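Local coordinates for putative exonuclease (Eubacterium rectale, PDB 3L0A), which is of uncertain function, probably a hydrolase of the PDDEXK nuclease clan, and binds a zinc ion through four cysteines, at residues 170-178 with 211-221. Sequence-based numbering, arbitrary orientation.
Sequences YDIQGAVYQ and DNYLQEALHMV
The carboxamide of Gln178 and the carboxylate of Asp211 meet with their planes 75° apart. NE2 of Gln178 donates to OD1 of Asp211 over 3.0 Å, nearly straight at 165°; the acceptor lies in the amide plane, yet the donor arrives from above the carboxylate plane. CD1 of Leu214 lies over one face of the amide, 3.3 Å from OE1 of Gln178. Glutamine suits this place because its arm, CG anti to the backbone N and extended beyond, carries the amide past Leu214, where NE2 also donates to the backbone oxygen of Leu189. With an alanine in place of Gln178, OD1 of Asp211 and the Leu189 carbonyl would probably lose the donor they share, and CD1 of Leu214 the amide face it packs against.

Leu214 is a knob in a hole formed by Asp171, Gly174, Ala175 and Gln178. Its CD2 rests 3.7 Å from the carbonyl O of Asp171, where Gly174, lacking a side chain, lets the methyl lie close to the backbone. Small residues also serve where the axes cross, at -90° and 8.1 Å apart: CB of Ala175 sits 3.3 Å from the carbonyl O of Leu214 and also packs on CB of Leu218. Toward the C-terminal end of 211-221, branched aliphatic chains set methyl on methyl, CG2 of Ile172 meeting CG2 of Val221 at 3.7 Å, while CD1 of Ile172 reaches CB of Ala217.

CB of Asp171 points toward 211-221; its carboxylate packs against CB of Ala217, 3.8 Å from OD2 of Asp171, and a water donates both to OD2 and to the carbonyl O of Tyr213. Helix 170-185, backed by strand 126-136, is thus joined to helix 211-232 by an aliphatic patch with two polar links along one side of it, one direct and one through water, which probably help fix how the helices cross.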
loop_
_atom_site.group_PDB
_atom_site.type_symbol
_atom_site.label_atom_id
_atom_site.label_comp_id
_atom_site.label_asym_id
_atom_site.label_seq_id
_atom_site.Cartn_x
_atom_site.Cartn_y
_atom_site.Cartn_z
ATOM N N TYR A 170 22.377 -8.392 5.798
ATOM C CA TYR A 170 22.856 -9.757 5.564
ATOM C C TYR A 170 24.340 -9.752 5.270
ATOM O O TYR A 170 24.994 -10.814 5.259
ATOM C CB TYR A 170 22.063 -10.472 4.466
ATOM C CG TYR A 170 20.571 -10.556 4.805
ATOM C CD1 TYR A 170 20.132 -10.904 6.092
ATOM C CD2 TYR A 170 19.599 -10.295 3.836
ATOM C CE1 TYR A 170 18.724 -10.946 6.403
ATOM C CE2 TYR A 170 18.244 -10.347 4.136
ATOM C CZ TYR A 170 17.817 -10.683 5.417
ATOM O OH TYR A 170 16.480 -10.757 5.656
ATOM N N ASP A 171 24.893 -8.562 5.046
ATOM C CA ASP A 171 26.337 -8.449 5.007
ATOM C C ASP A 171 26.893 -8.745 6.402
ATOM O O ASP A 171 27.891 -9.418 6.497
ATOM C CB ASP A 171 26.829 -7.118 4.399
ATOM C CG ASP A 171 26.223 -5.899 5.040
ATOM O OD1 ASP A 171 25.243 -6.033 5.822
ATOM O OD2 ASP A 171 26.730 -4.797 4.732
ATOM N N ILE A 172 26.213 -8.319 7.470
ATOM C CA ILE A 172 26.632 -8.635 8.869
ATOM C C ILE A 172 26.600 -10.157 9.095
ATOM O O ILE A 172 27.583 -10.769 9.499
ATOM C CB ILE A 172 25.738 -7.967 9.956
ATOM C CG1 ILE A 172 25.509 -6.436 9.734
ATOM C CG2 ILE A 172 26.298 -8.218 11.349
ATOM C CD1 ILE A 172 26.659 -5.516 10.136
ATOM N N GLN A 173 25.480 -10.786 8.797
ATOM C CA GLN A 173 25.388 -12.232 8.981
ATOM C C GLN A 173 26.516 -13.001 8.279
ATOM O O GLN A 173 27.147 -13.886 8.869
ATOM C CB GLN A 173 24.034 -12.748 8.488
ATOM C CG GLN A 173 23.802 -14.246 8.745
ATOM C CD GLN A 173 22.457 -14.686 8.227
ATOM O OE1 GLN A 173 22.070 -14.274 7.154
ATOM N NE2 GLN A 173 21.726 -15.507 8.995
ATOM N N GLY A 174 26.748 -12.679 7.011
ATOM C CA GLY A 174 27.783 -13.342 6.259
ATOM C C GLY A 174 29.164 -13.191 6.879
ATOM O O GLY A 174 29.881 -14.176 7.006
ATOM N N ALA A 175 29.498 -11.959 7.289
ATOM C CA ALA A 175 30.798 -11.625 7.881
ATOM C C ALA A 175 31.117 -12.418 9.127
ATOM O O ALA A 175 32.257 -12.922 9.262
ATOM C CB ALA A 175 30.909 -10.161 8.168
ATOM N N VAL A 176 30.127 -12.549 10.008
ATOM C CA VAL A 176 30.304 -13.224 11.296
ATOM C C VAL A 176 30.382 -14.710 11.059
ATOM O O VAL A 176 31.345 -15.368 11.469
ATOM C CB VAL A 176 29.145 -12.925 12.257
ATOM C CG1 VAL A 176 29.164 -13.877 13.451
ATOM C CG2 VAL A 176 29.220 -11.489 12.714
ATOM N N TYR A 177 29.415 -15.228 10.316
ATOM C CA TYR A 177 29.405 -16.649 9.952
ATOM C C TYR A 177 30.775 -17.083 9.395
ATOM O O TYR A 177 31.357 -18.026 9.897
ATOM C CB TYR A 177 28.297 -16.940 8.927
ATOM C CG TYR A 177 26.874 -17.085 9.486
ATOM C CD1 TYR A 177 26.437 -16.359 10.589
ATOM C CD2 TYR A 177 25.958 -17.916 8.870
ATOM C CE1 TYR A 177 25.166 -16.501 11.086
ATOM C CE2 TYR A 177 24.676 -18.065 9.368
ATOM C CZ TYR A 177 24.280 -17.337 10.479
ATOM O OH TYR A 177 22.988 -17.452 10.957
ATOM N N GLN A 178 31.290 -16.349 8.400
ATOM C CA GLN A 178 32.608 -16.586 7.796
ATOM C C GLN A 178 33.756 -16.643 8.810
ATOM O O GLN A 178 34.604 -17.575 8.789
ATOM C CB GLN A 178 32.911 -15.474 6.774
ATOM C CG GLN A 178 34.180 -15.680 5.897
ATOM C CD GLN A 178 34.380 -14.559 4.868
ATOM O OE1 GLN A 178 34.529 -13.391 5.231
ATOM N NE2 GLN A 178 34.371 -14.922 3.573
ATOM N N ASP A 211 33.775 -10.599 -0.346
ATOM C CA ASP A 211 34.501 -10.378 0.909
ATOM C C ASP A 211 34.778 -8.900 1.213
ATOM O O ASP A 211 34.951 -8.558 2.367
ATOM C CB ASP A 211 35.801 -11.193 0.957
ATOM C CG ASP A 211 35.568 -12.733 0.923
ATOM O OD1 ASP A 211 34.443 -13.191 1.162
ATOM O OD2 ASP A 211 36.535 -13.495 0.665
ATOM N N ASN A 212 34.809 -8.027 0.205
ATOM C CA ASN A 212 34.877 -6.547 0.462
ATOM C C ASN A 212 33.725 -5.971 1.263
ATOM O O ASN A 212 33.914 -5.049 2.032
ATOM C CB ASN A 212 35.029 -5.705 -0.833
ATOM C CG ASN A 212 33.901 -5.952 -1.889
ATOM O OD1 ASN A 212 33.439 -7.085 -2.108
ATOM N ND2 ASN A 212 33.527 -4.885 -2.591
ATOM N N TYR A 213 32.533 -6.503 1.029
ATOM C CA TYR A 213 31.320 -6.096 1.737
ATOM C C TYR A 213 31.281 -6.738 3.136
ATOM O O TYR A 213 30.919 -6.070 4.129
ATOM C CB TYR A 213 30.071 -6.466 0.913
ATOM C CG TYR A 213 29.971 -5.689 -0.387
ATOM C CD1 TYR A 213 29.828 -4.294 -0.380
ATOM C CD2 TYR A 213 30.039 -6.337 -1.626
ATOM C CE1 TYR A 213 29.746 -3.559 -1.572
ATOM C CE2 TYR A 213 29.965 -5.612 -2.825
ATOM C CZ TYR A 213 29.820 -4.214 -2.790
ATOM O OH TYR A 213 29.745 -3.489 -3.977
ATOM N N LEU A 214 31.712 -8.012 3.224
ATOM C CA LEU A 214 31.779 -8.702 4.499
ATOM C C LEU A 214 32.765 -7.973 5.396
ATOM O O LEU A 214 32.469 -7.759 6.564
ATOM C CB LEU A 214 32.220 -10.159 4.335
ATOM C CG LEU A 214 31.354 -11.062 3.451
ATOM C CD1 LEU A 214 31.738 -12.543 3.608
ATOM C CD2 LEU A 214 29.878 -10.862 3.708
ATOM N N GLN A 215 33.917 -7.578 4.842
ATOM C CA GLN A 215 34.948 -6.843 5.596
ATOM C C GLN A 215 34.454 -5.519 6.136
ATOM O O GLN A 215 34.753 -5.199 7.282
ATOM C CB GLN A 215 36.232 -6.607 4.764
ATOM N N GLU A 216 33.740 -4.736 5.325
ATOM C CA GLU A 216 33.228 -3.428 5.797
ATOM C C GLU A 216 32.194 -3.588 6.916
ATOM O O GLU A 216 32.107 -2.741 7.808
ATOM C CB GLU A 216 32.676 -2.543 4.647
ATOM C CG GLU A 216 33.796 -1.781 3.841
ATOM N N ALA A 217 31.417 -4.672 6.873
ATOM C CA ALA A 217 30.372 -4.922 7.879
ATOM C C ALA A 217 30.938 -5.485 9.183
ATOM O O ALA A 217 30.404 -5.189 10.254
ATOM C CB ALA A 217 29.307 -5.862 7.334
ATOM N N LEU A 218 31.992 -6.315 9.093
ATOM C CA LEU A 218 32.629 -6.879 10.293
ATOM C C LEU A 218 33.296 -5.750 11.050
ATOM O O LEU A 218 33.393 -5.799 12.274
ATOM C CB LEU A 218 33.638 -7.975 9.935
ATOM C CG LEU A 218 34.198 -8.849 11.071
ATOM C CD1 LEU A 218 33.109 -9.750 11.651
ATOM C CD2 LEU A 218 35.402 -9.684 10.583
ATOM N N HIS A 219 33.729 -4.734 10.303
ATOM C CA HIS A 219 34.282 -3.504 10.875
ATOM C C HIS A 219 33.228 -2.748 11.686
ATOM O O HIS A 219 33.447 -2.453 12.851
ATOM C CB HIS A 219 34.888 -2.597 9.789
ATOM C CG HIS A 219 35.469 -1.328 10.325
ATOM N ND1 HIS A 219 36.712 -1.269 10.925
ATOM C CD2 HIS A 219 34.966 -0.070 10.382
ATOM C CE1 HIS A 219 36.949 -0.032 11.323
ATOM N NE2 HIS A 219 35.907 0.717 11.002
HETATM N N MSE A 220 32.086 -2.459 11.080
HETATM C CA MSE A 220 30.973 -1.828 11.796
HETATM C C MSE A 220 30.565 -2.575 13.071
HETATM O O MSE A 220 30.246 -1.954 14.086
HETATM C CB MSE A 220 29.751 -1.679 10.872
HETATM C CG MSE A 220 29.826 -0.459 9.902
HETATM SE SE MSE A 220 30.270 1.241 10.816
HETATM C CE MSE A 220 28.552 1.503 11.771
ATOM N N VAL A 221 30.574 -3.905 13.014
ATOM C CA VAL A 221 30.310 -4.734 14.194
ATOM C C VAL A 221 31.301 -4.402 15.291
ATOM O O VAL A 221 30.900 -4.136 16.430
ATOM C CB VAL A 221 30.383 -6.240 13.872
ATOM C CG1 VAL A 221 30.258 -7.058 15.139
ATOM C CG2 VAL A 221 29.294 -6.605 12.895
HETATM O O HOH W 1 29.009 -4.308 3.860
#